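Local structure of similarities with probable monooxygenase (Photorhabdus luminescens, 4HB9) at residues Asp156-Ala161 and Ser311-Leu316; Lys130-Tyr135 and Arg169-Pro174; Tyr81-Arg86 and Ile276-Ser281. The protein binds flavin-adenine dinucleotide and is probably a flavin-dependent monooxygenase, of the aromatic-ring-hydroxylase type. One frame throughout, in Å; residues are numbered along the deposited sequence. Where two conformers were deposited one is given.

Interaction 1 (Asp156-Ala161 and Ser311-Leu316); sequences DVLVGA and STVTLL. With FAD (flavin-adenine dinucleotide), chain B.
Leu158 and Gly160 join Thr312, Thr314 and Leu316 in a ladder of four main-chain hydrogen bonds, a compact example of parallel strand pairing. Each of the two residues both gives and accepts: Leu158 N reaches Thr312 O at 2.9 Å, and at the far end Leu316 N reaches Gly160 O at 2.8 Å, with Thr314 in the middle, its N bonded to Leu158 O and its O to Gly160 N. Weaker CA-H...O contacts fill the gaps, as where Leu315 CA lies 3.3 Å from Gly160 O. Before the strand begins, Ser311 OG accepts from Val313 N (3.2 Å), closing an ST turn.

Apolar contacts divide between the two faces. On the face with Leu158, the CB of that residue meets Val313 CG2 at 4.3 Å, and Leu315 lays CD2 over the bare CA of Gly160, 3.9 Å away. Ile143 and helix 167-172 pack over this side. On the other, where helix 355-386 lies, Val159 and Thr314 are neighbours. Leu316 holds CG between its backbone N and carbonyl carbon (chi1 73°), which brings CD1 to 3.8 Å from Ala161 CB and sets CG beside Val159 CG1. Thr314 OG1 is hydrogen-bonded to Glu363 of that helix.

Strand 157-160 also bonds to strand 3-7, and strand 313-315 is the outermost strand on this side of the five-stranded parallel sheet of a Rossmann-like FAD-binding domain. The register is therefore set by buried main-chain bonds, while largely apolar side chains pack the two faces; the segment ends at Ala161, whose carbonyl oxygen lies beside FAD C5B.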
# COMPACT_ATOMS: atom_id res chain seq x y z
N ASP A 156 13.42 5.36 22.98
CA ASP A 156 14.41 6.38 22.64
C ASP A 156 14.18 7.01 21.26
O ASP A 156 14.61 8.13 21.01
CB ASP A 156 15.81 5.76 22.73
CG ASP A 156 16.07 5.17 24.11
OD1 ASP A 156 15.92 5.90 25.10
OD2 ASP A 156 16.36 3.97 24.20
N VAL A 157 13.51 6.27 20.37
CA VAL A 157 13.19 6.74 19.03
C VAL A 157 11.78 6.25 18.75
O VAL A 157 11.43 5.11 19.07
CB VAL A 157 14.14 6.13 17.98
CG1 VAL A 157 13.67 6.43 16.55
CG2 VAL A 157 15.56 6.64 18.17
N LEU A 158 10.94 7.12 18.19
CA LEU A 158 9.57 6.73 17.88
C LEU A 158 9.38 6.82 16.38
O LEU A 158 9.63 7.86 15.77
CB LEU A 158 8.55 7.65 18.56
CG LEU A 158 7.07 7.37 18.29
CD1 LEU A 158 6.63 6.02 18.83
CD2 LEU A 158 6.22 8.48 18.91
N VAL A 159 8.91 5.72 15.79
CA VAL A 159 8.65 5.73 14.35
C VAL A 159 7.17 5.51 14.10
O VAL A 159 6.62 4.49 14.50
CB VAL A 159 9.44 4.63 13.61
CG1 VAL A 159 9.18 4.74 12.13
CG2 VAL A 159 10.92 4.75 13.89
N GLY A 160 6.54 6.47 13.43
CA GLY A 160 5.14 6.35 13.03
C GLY A 160 5.10 5.61 11.71
O GLY A 160 5.45 6.17 10.67
N ALA A 161 4.72 4.33 11.78
CA ALA A 161 4.46 3.50 10.59
C ALA A 161 2.99 3.11 10.59
O ALA A 161 2.62 1.96 10.28
CB ALA A 161 5.37 2.28 10.61
N SER A 311 14.06 15.20 14.75
CA SER A 311 14.13 14.85 16.15
C SER A 311 14.16 13.33 16.26
O SER A 311 14.34 12.64 15.27
CB SER A 311 12.93 15.44 16.89
OG SER A 311 11.73 14.78 16.55
N THR A 312 13.94 12.84 17.47
CA THR A 312 13.87 11.40 17.71
C THR A 312 12.49 10.80 17.38
O THR A 312 12.28 9.62 17.58
CB THR A 312 14.26 11.10 19.16
OG1 THR A 312 13.38 11.79 20.04
CG2 THR A 312 15.70 11.53 19.41
N VAL A 313 11.56 11.61 16.88
CA VAL A 313 10.29 11.10 16.31
C VAL A 313 10.44 11.23 14.80
O VAL A 313 10.86 12.30 14.27
CB VAL A 313 9.07 11.95 16.74
CG1 VAL A 313 7.79 11.46 16.08
CG2 VAL A 313 8.90 11.97 18.25
N THR A 314 10.10 10.16 14.08
CA THR A 314 10.05 10.22 12.64
C THR A 314 8.90 9.36 12.08
O THR A 314 8.12 8.82 12.83
CB THR A 314 11.42 9.90 12.00
OG1 THR A 314 11.42 10.28 10.63
CG2 THR A 314 11.79 8.46 12.09
N LEU A 315 8.78 9.31 10.76
CA LEU A 315 7.63 8.65 10.11
C LEU A 315 8.09 7.79 8.97
O LEU A 315 9.15 8.08 8.40
CB LEU A 315 6.66 9.69 9.56
CG LEU A 315 6.06 10.63 10.61
CD1 LEU A 315 5.40 11.82 9.93
CD2 LEU A 315 5.10 9.93 11.54
N LEU A 316 7.29 6.78 8.61
CA LEU A 316 7.52 6.06 7.36
C LEU A 316 6.25 5.54 6.73
O LEU A 316 5.21 5.56 7.34
CB LEU A 316 8.58 4.95 7.50
CG LEU A 316 8.37 3.63 8.20
CD1 LEU A 316 7.43 2.67 7.48
CD2 LEU A 316 9.75 2.99 8.32
PA FAD B . -0.11 -0.17 6.54
O1A FAD B . 0.47 -1.36 5.83
O2A FAD B . -1.49 0.36 6.35
O5B FAD B . 0.12 -0.38 8.11
C5B FAD B . -0.33 0.55 9.08
C4B FAD B . -0.44 -0.24 10.37
O4B FAD B . -0.61 0.68 11.46
C3B FAD B . -1.64 -1.21 10.39
O3B FAD B . -1.25 -2.50 10.89
C2B FAD B . -2.60 -0.51 11.32
O2B FAD B . -3.50 -1.35 12.02
C1B FAD B . -1.64 0.19 12.29
N9A FAD B . -2.18 1.34 13.02
C8A FAD B . -2.90 2.37 12.52
N7A FAD B . -3.16 3.30 13.49
C5A FAD B . -2.60 2.82 14.62
C6A FAD B . -2.52 3.30 16.02
N6A FAD B . -3.15 4.47 16.30
N1A FAD B . -1.88 2.55 16.92
C2A FAD B . -1.26 1.40 16.57
N3A FAD B . -1.28 0.89 15.33
C4A FAD B . -1.93 1.56 14.32
N1 FAD B . 1.23 -0.95 -2.95
C2 FAD B . 2.17 -1.36 -3.83
O2 FAD B . 3.39 -0.98 -3.73
N3 FAD B . 1.84 -2.21 -4.83
C4 FAD B . 0.60 -2.64 -5.07
O4 FAD B . 0.37 -3.42 -6.03
C4X FAD B . -0.48 -2.20 -4.19
N5 FAD B . -1.78 -2.61 -4.35
C5X FAD B . -2.73 -2.15 -3.50
C6 FAD B . -4.06 -2.54 -3.67
C7 FAD B . -5.06 -2.09 -2.81
C7M FAD B . -6.51 -2.52 -2.99
C8 FAD B . -4.72 -1.18 -1.70
C8M FAD B . -5.78 -0.69 -0.74
C9 FAD B . -3.39 -0.79 -1.53
C9A FAD B . -2.38 -1.24 -2.38
N10 FAD B . -1.03 -0.83 -2.20
C10 FAD B . -0.07 -1.29 -3.09
C1' FAD B . -0.63 0.11 -1.14
C2' FAD B . -0.11 -0.59 0.12
O2' FAD B . -1.01 -1.59 0.55
C3' FAD B . 0.06 0.45 1.22
O3' FAD B . 0.67 1.62 0.67
C4' FAD B . 0.96 -0.09 2.33
O4' FAD B . 0.17 -0.94 3.14
C5' FAD B . 1.53 1.01 3.20
O5' FAD B . 2.33 0.39 4.18
P FAD B . 2.35 1.04 5.65
O1P FAD B . 3.20 0.10 6.47
O2P FAD B . 2.72 2.50 5.53
O3P FAD B . 0.85 1.07 6.22

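Interaction 2 (Lys130-Tyr135 and Arg169-Pro174); sequences KTFVRY and RKQYLP. With FAD (flavin-adenine dinucleotide), chain B; EDO (1,2-ethanediol), chain J.
Gln171 grips Tyr135 by both ends of its amide, a case of one side chain serving as hydrogen-bonding partner and stacking surface at once. Its OE1 accepts from Tyr135 N at 3.1 Å, while NE2 donates to Tyr135 O at 2.8 Å in an almost straight bond (174°) lying in the amide plane. Two bonds to one residue fix the rotation of the amide and match it to the backbone N and O of Tyr135. A water adds a third link, donating to Gln171 OE1 at 2.7 Å and also to Val133 O.

Stacking completes the grip. The amide lies flat on the Tyr135 ring, the two planes only 9° apart, with NE2 3.2 Å above the centre of the ring. Gln171 reaches this position as an extended chain, CG swung opposite its backbone N (chi1 -179°). The tyrosine hydroxyl extends to the next residue of the helix, where Tyr135 OH lies 3.3 Å from Tyr172 CD1. Arg134 CB also lies against Gln171 OE1.

Cofactor bonds sit at the start of the strand. Phe132 N donates to N1A of FAD at 2.9 Å, and the adenine amino group N6A donates back to Phe132 O at 3.2 Å, so the main chain reads the edge of the base.

Within the fold, strand 132-137 is an outer strand of a three-stranded antiparallel sheet and carries a classic beta bulge, Val133 and Arg134 both facing Phe146 of strand 143-147. Helix 167-172 packs against both this sheet and strand 313-315, and Val313 touches both Tyr135 and Tyr172.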
# COMPACT_ATOMS: atom_id res chain seq x y z
N LYS A 130 -2.55 -2.48 20.96
CA LYS A 130 -1.92 -1.30 21.48
C LYS A 130 -2.20 -0.18 20.49
O LYS A 130 -1.52 -0.06 19.46
CB LYS A 130 -0.42 -1.55 21.64
CG LYS A 130 -0.09 -2.55 22.73
CD LYS A 130 0.01 -1.80 24.06
CE LYS A 130 -0.05 -2.70 25.27
NZ LYS A 130 0.38 -1.89 26.46
N THR A 131 -3.21 0.63 20.81
CA THR A 131 -3.60 1.74 19.95
C THR A 131 -2.92 3.01 20.43
O THR A 131 -3.26 3.54 21.48
CB THR A 131 -5.14 1.94 19.97
OG1 THR A 131 -5.76 0.78 19.41
CG2 THR A 131 -5.57 3.15 19.16
N PHE A 132 -1.98 3.51 19.63
CA PHE A 132 -1.31 4.76 19.91
C PHE A 132 -2.32 5.91 19.95
O PHE A 132 -3.21 6.01 19.10
CB PHE A 132 -0.24 5.04 18.86
CG PHE A 132 0.27 6.43 18.91
CD1 PHE A 132 1.40 6.74 19.64
CD2 PHE A 132 -0.40 7.45 18.25
CE1 PHE A 132 1.86 8.05 19.70
CE2 PHE A 132 0.05 8.75 18.31
CZ PHE A 132 1.19 9.05 19.03
N VAL A 133 -2.19 6.76 20.96
CA VAL A 133 -3.02 7.96 21.10
C VAL A 133 -2.16 9.24 21.05
O VAL A 133 -2.50 10.19 20.35
CB VAL A 133 -3.82 7.92 22.43
CG1 VAL A 133 -4.51 9.25 22.70
CG2 VAL A 133 -4.84 6.78 22.41
N ARG A 134 -1.04 9.26 21.77
CA ARG A 134 -0.13 10.40 21.74
C ARG A 134 1.22 10.06 22.33
O ARG A 134 1.39 9.04 22.96
CB ARG A 134 -0.72 11.61 22.51
CG ARG A 134 -0.84 11.40 24.00
CD ARG A 134 -1.59 12.55 24.69
NE ARG A 134 -1.82 12.20 26.09
CZ ARG A 134 -1.01 12.51 27.10
NH1 ARG A 134 0.10 13.22 26.90
NH2 ARG A 134 -1.32 12.11 28.32
N TYR A 135 2.19 10.94 22.11
CA TYR A 135 3.46 10.84 22.77
C TYR A 135 3.83 12.13 23.49
O TYR A 135 3.28 13.21 23.18
CB TYR A 135 4.56 10.51 21.76
CG TYR A 135 4.82 11.60 20.75
CD1 TYR A 135 5.68 12.66 21.05
CD2 TYR A 135 4.23 11.55 19.50
CE1 TYR A 135 5.94 13.66 20.12
CE2 TYR A 135 4.48 12.54 18.56
CZ TYR A 135 5.33 13.59 18.87
OH TYR A 135 5.58 14.55 17.93
N ARG A 169 1.85 11.26 12.79
CA ARG A 169 2.04 12.39 11.87
C ARG A 169 1.18 13.59 12.28
O ARG A 169 1.63 14.74 12.23
CB ARG A 169 1.69 12.03 10.41
CG ARG A 169 2.00 13.18 9.43
CD ARG A 169 1.21 13.16 8.12
NE ARG A 169 -0.24 13.15 8.29
CZ ARG A 169 -1.05 12.16 7.91
NH1 ARG A 169 -2.36 12.26 8.10
NH2 ARG A 169 -0.57 11.05 7.37
N LYS A 170 -0.05 13.31 12.66
CA LYS A 170 -0.98 14.39 13.01
C LYS A 170 -0.45 15.17 14.22
O LYS A 170 -0.64 16.37 14.30
CB LYS A 170 -2.39 13.84 13.25
CG LYS A 170 -3.21 13.57 11.99
CD LYS A 170 -4.46 12.76 12.34
CE LYS A 170 -5.60 12.87 11.34
NZ LYS A 170 -5.16 12.93 9.92
N GLN A 171 0.23 14.49 15.13
CA GLN A 171 0.81 15.15 16.29
C GLN A 171 2.12 15.81 15.96
O GLN A 171 2.32 16.96 16.34
CB GLN A 171 1.00 14.20 17.46
CG GLN A 171 1.57 14.93 18.65
CD GLN A 171 1.74 14.10 19.90
OE1 GLN A 171 1.04 13.09 20.12
NE2 GLN A 171 2.66 14.54 20.74
N TYR A 172 2.99 15.11 15.23
CA TYR A 172 4.33 15.58 14.97
C TYR A 172 4.37 16.67 13.90
O TYR A 172 5.09 17.66 14.07
CB TYR A 172 5.23 14.41 14.57
CG TYR A 172 6.70 14.75 14.38
CD1 TYR A 172 7.38 15.55 15.30
CD2 TYR A 172 7.41 14.26 13.30
CE1 TYR A 172 8.72 15.84 15.13
CE2 TYR A 172 8.75 14.55 13.12
CZ TYR A 172 9.40 15.35 14.04
OH TYR A 172 10.74 15.62 13.86
N LEU A 173 3.61 16.50 12.82
CA LEU A 173 3.64 17.41 11.68
C LEU A 173 2.20 17.81 11.35
O LEU A 173 1.69 17.46 10.29
CB LEU A 173 4.31 16.74 10.47
CG LEU A 173 5.75 16.28 10.65
CD1 LEU A 173 6.28 15.60 9.40
CD2 LEU A 173 6.65 17.46 11.00
N PRO A 174 1.53 18.51 12.28
CA PRO A 174 0.11 18.81 12.16
C PRO A 174 -0.28 19.63 10.94
O PRO A 174 -1.44 19.60 10.55
CB PRO A 174 -0.20 19.62 13.43
CG PRO A 174 1.10 20.17 13.86
CD PRO A 174 2.11 19.15 13.47
PA FAD B . -0.11 -0.17 6.54
O1A FAD B . 0.47 -1.36 5.83
O2A FAD B . -1.49 0.36 6.35
O5B FAD B . 0.12 -0.38 8.11
C5B FAD B . -0.33 0.55 9.08
C4B FAD B . -0.44 -0.24 10.37
O4B FAD B . -0.61 0.68 11.46
C3B FAD B . -1.64 -1.21 10.39
O3B FAD B . -1.25 -2.50 10.89
C2B FAD B . -2.60 -0.51 11.32
O2B FAD B . -3.50 -1.35 12.02
C1B FAD B . -1.64 0.19 12.29
N9A FAD B . -2.18 1.34 13.02
C8A FAD B . -2.90 2.37 12.52
N7A FAD B . -3.16 3.30 13.49
C5A FAD B . -2.60 2.82 14.62
C6A FAD B . -2.52 3.30 16.02
N6A FAD B . -3.15 4.47 16.30
N1A FAD B . -1.88 2.55 16.92
C2A FAD B . -1.26 1.40 16.57
N3A FAD B . -1.28 0.89 15.33
C4A FAD B . -1.93 1.56 14.32
N1 FAD B . 1.23 -0.95 -2.95
C2 FAD B . 2.17 -1.36 -3.83
O2 FAD B . 3.39 -0.98 -3.73
N3 FAD B . 1.84 -2.21 -4.83
C4 FAD B . 0.60 -2.64 -5.07
O4 FAD B . 0.37 -3.42 -6.03
C4X FAD B . -0.48 -2.20 -4.19
N5 FAD B . -1.78 -2.61 -4.35
C5X FAD B . -2.73 -2.15 -3.50
C6 FAD B . -4.06 -2.54 -3.67
C7 FAD B . -5.06 -2.09 -2.81
C7M FAD B . -6.51 -2.52 -2.99
C8 FAD B . -4.72 -1.18 -1.70
C8M FAD B . -5.78 -0.69 -0.74
C9 FAD B . -3.39 -0.79 -1.53
C9A FAD B . -2.38 -1.24 -2.38
N10 FAD B . -1.03 -0.83 -2.20
C10 FAD B . -0.07 -1.29 -3.09
C1' FAD B . -0.63 0.11 -1.14
C2' FAD B . -0.11 -0.59 0.12
O2' FAD B . -1.01 -1.59 0.55
C3' FAD B . 0.06 0.45 1.22
O3' FAD B . 0.67 1.62 0.67
C4' FAD B . 0.96 -0.09 2.33
O4' FAD B . 0.17 -0.94 3.14
C5' FAD B . 1.53 1.01 3.20
O5' FAD B . 2.33 0.39 4.18
P FAD B . 2.35 1.04 5.65
O1P FAD B . 3.20 0.10 6.47
O2P FAD B . 2.72 2.50 5.53
O3P FAD B . 0.85 1.07 6.22
C1 EDO J . 9.69 19.54 13.65
O1 EDO J . 10.32 18.86 14.73
C2 EDO J . 8.26 19.03 13.49
O2 EDO J . 7.49 19.25 14.67
O HOH W 1 -1.46 12.57 19.38

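Interaction 3 (Tyr81-Arg86 and Ile276-Ser281); sequences YNERMR and ISWDPS
Glu83 and Arg84 of a hairpin loop dock against Trp278 and Asp279, just before a helix, in a polar, partly buried contact at the edge of the seven-stranded mixed sheet. The loop joins antiparallel strands 79-81 and 87-89 and contains an Asx turn; the partner segment supplies the N-cap of helix 280-287. It illustrates how a turn and a helix N-terminus, each braced from within, can be joined by a few bonds.

The internal bracing comes first. Asn82 OD1 accepts from Arg84 N at 2.9 Å and from Arg86 N at 2.8 Å, the donors arriving from opposite faces of its plane, so one oxygen ties two amides of the turn, and a bond from Asn82 N to Arg86 O closes it. Asp279 OD2 is likewise gripped twice: by Ser281 N, the N-cap bond, and by Ser281 OG (2.7 Å).

Across the contact, Asp279 N donates to Glu83 O at 2.8 Å. Arg84 begins by pointing off, but bends at chi2 (-79°) and chi3 (-73°) and folds back until NH1 meets Ser277 O at 3.0 Å, in the guanidinium plane and on a lone pair of the carbonyl.

The apolar part is a CH-pi contact: Glu83 CB sits over the five-membered ring of Trp278, 3.7 Å from its centroid and 13° off the normal. Ile212 of the neighbouring strand 210-212 touches both residues, tying the corner to the sheet. Beyond the ring, the Glu83 carboxylate turns toward a water, which donates to Glu83 OE2 at 2.9 Å and, over a longer bond, to Ser277 OG.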
# COMPACT_ATOMS: atom_id res chain seq x y z
N TYR A 81 -5.76 0.09 -25.31
CA TYR A 81 -6.84 -0.10 -26.27
C TYR A 81 -7.81 1.04 -26.17
O TYR A 81 -7.92 1.67 -25.13
CB TYR A 81 -7.61 -1.38 -25.98
CG TYR A 81 -6.83 -2.66 -26.04
CD1 TYR A 81 -6.85 -3.46 -27.18
CD2 TYR A 81 -6.09 -3.08 -24.95
CE1 TYR A 81 -6.13 -4.64 -27.24
CE2 TYR A 81 -5.36 -4.26 -24.99
CZ TYR A 81 -5.39 -5.03 -26.14
OH TYR A 81 -4.67 -6.20 -26.15
N ASN A 82 -8.58 1.26 -27.23
CA ASN A 82 -9.77 2.07 -27.09
C ASN A 82 -10.88 1.21 -26.50
O ASN A 82 -10.65 0.08 -26.07
CB ASN A 82 -10.17 2.76 -28.40
CG ASN A 82 -10.79 1.82 -29.42
OD1 ASN A 82 -10.90 0.59 -29.23
ND2 ASN A 82 -11.20 2.41 -30.55
N GLU A 83 -12.08 1.75 -26.44
CA GLU A 83 -13.16 1.02 -25.78
C GLU A 83 -13.87 0.03 -26.72
O GLU A 83 -14.85 -0.60 -26.34
CB GLU A 83 -14.13 2.00 -25.15
CG GLU A 83 -15.15 2.64 -26.10
CD GLU A 83 -14.59 3.71 -27.02
OE1 GLU A 83 -13.35 3.89 -27.18
OE2 GLU A 83 -15.42 4.38 -27.65
N ARG A 84 -13.40 -0.09 -27.96
CA ARG A 84 -14.01 -1.00 -28.94
C ARG A 84 -12.96 -2.04 -29.34
O ARG A 84 -12.93 -2.48 -30.48
CB ARG A 84 -14.53 -0.22 -30.16
CG ARG A 84 -15.57 0.85 -29.86
CD ARG A 84 -16.97 0.29 -29.64
NE ARG A 84 -17.60 -0.18 -30.88
CZ ARG A 84 -18.87 -0.60 -31.00
NH1 ARG A 84 -19.71 -0.60 -29.97
NH2 ARG A 84 -19.31 -1.00 -32.18
N MSE A 85 -12.11 -2.38 -28.37
CA MSE A 85 -11.13 -3.45 -28.57
C MSE A 85 -10.05 -3.19 -29.61
O MSE A 85 -9.40 -4.14 -30.05
CB MSE A 85 -11.91 -4.72 -28.98
CG MSE A 85 -11.38 -5.98 -28.32
SE MSE A 85 -12.28 -7.57 -29.08
CE MSE A 85 -12.69 -6.86 -30.87
N ARG A 86 -9.88 -1.94 -30.05
CA ARG A 86 -8.82 -1.62 -31.01
C ARG A 86 -7.51 -1.32 -30.26
O ARG A 86 -7.45 -0.38 -29.46
CB ARG A 86 -9.21 -0.42 -31.87
CG ARG A 86 -8.29 -0.20 -33.07
CD ARG A 86 -8.85 0.76 -34.11
NE ARG A 86 -8.78 2.16 -33.68
CZ ARG A 86 -7.66 2.89 -33.63
NH1 ARG A 86 -6.48 2.38 -33.98
NH2 ARG A 86 -7.71 4.16 -33.22
N ILE A 276 -21.47 1.80 -21.47
CA ILE A 276 -22.44 1.49 -22.51
C ILE A 276 -21.71 1.73 -23.84
O ILE A 276 -21.09 2.78 -24.05
CB ILE A 276 -23.72 2.35 -22.43
CG1 ILE A 276 -24.46 2.08 -21.11
CG2 ILE A 276 -24.66 2.01 -23.59
CD1 ILE A 276 -25.44 3.17 -20.72
N SER A 277 -21.74 0.72 -24.69
CA SER A 277 -21.10 0.73 -26.01
C SER A 277 -19.69 0.18 -26.00
O SER A 277 -19.16 -0.16 -27.04
CB SER A 277 -21.15 2.11 -26.71
OG SER A 277 -20.05 2.95 -26.35
N TRP A 278 -19.07 0.04 -24.82
CA TRP A 278 -17.72 -0.51 -24.79
C TRP A 278 -17.80 -2.01 -25.07
O TRP A 278 -18.86 -2.64 -24.94
CB TRP A 278 -17.03 -0.31 -23.43
CG TRP A 278 -16.86 1.08 -22.96
CD1 TRP A 278 -17.53 2.20 -23.37
CD2 TRP A 278 -15.97 1.51 -21.92
NE1 TRP A 278 -17.09 3.30 -22.66
CE2 TRP A 278 -16.15 2.89 -21.75
CE3 TRP A 278 -15.03 0.85 -21.13
CZ2 TRP A 278 -15.41 3.64 -20.83
CZ3 TRP A 278 -14.31 1.58 -20.19
CH2 TRP A 278 -14.50 2.96 -20.05
N ASP A 279 -16.65 -2.58 -25.36
CA ASP A 279 -16.57 -3.96 -25.75
C ASP A 279 -17.18 -4.93 -24.74
O ASP A 279 -16.96 -4.79 -23.52
CB ASP A 279 -15.14 -4.37 -26.00
CG ASP A 279 -15.05 -5.67 -26.77
OD1 ASP A 279 -15.22 -5.64 -28.02
OD2 ASP A 279 -14.81 -6.70 -26.11
N PRO A 280 -17.95 -5.92 -25.23
CA PRO A 280 -18.62 -6.86 -24.33
C PRO A 280 -17.71 -7.58 -23.32
O PRO A 280 -18.17 -7.91 -22.25
CB PRO A 280 -19.23 -7.88 -25.31
CG PRO A 280 -19.53 -7.08 -26.53
CD PRO A 280 -18.40 -6.07 -26.62
N SER A 281 -16.45 -7.83 -23.67
CA SER A 281 -15.51 -8.51 -22.75
C SER A 281 -15.32 -7.73 -21.46
O SER A 281 -15.19 -8.30 -20.36
CB SER A 281 -14.17 -8.74 -23.45
OG SER A 281 -13.57 -7.50 -23.86
O HOH W 2 -17.95 3.48 -28.83

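Overall arrangement
Interactions 1 and 2 form one continuous region, their centres about 10 Å apart. Strand 157-160 leads in the chain to helix 167-172, and the two contacts touch where Leu158 CD2 lies 3.7 Å from Tyr135 CD2 and where Tyr172 OH probably hydrogen-bonds Ser311 OG (3.0 Å). Both reach FAD at its adenosine half: interaction 2 at the adenine, interaction 1 beside the ribose. Interaction 3 lies on the opposite side of the chain's centre, its centre about 49 Å from that of interaction 1 and its nearest atoms about 32 Å from interaction 2, away from the FAD site. Yet in sequence interaction 2 is nested within the loop that interaction 3 closes.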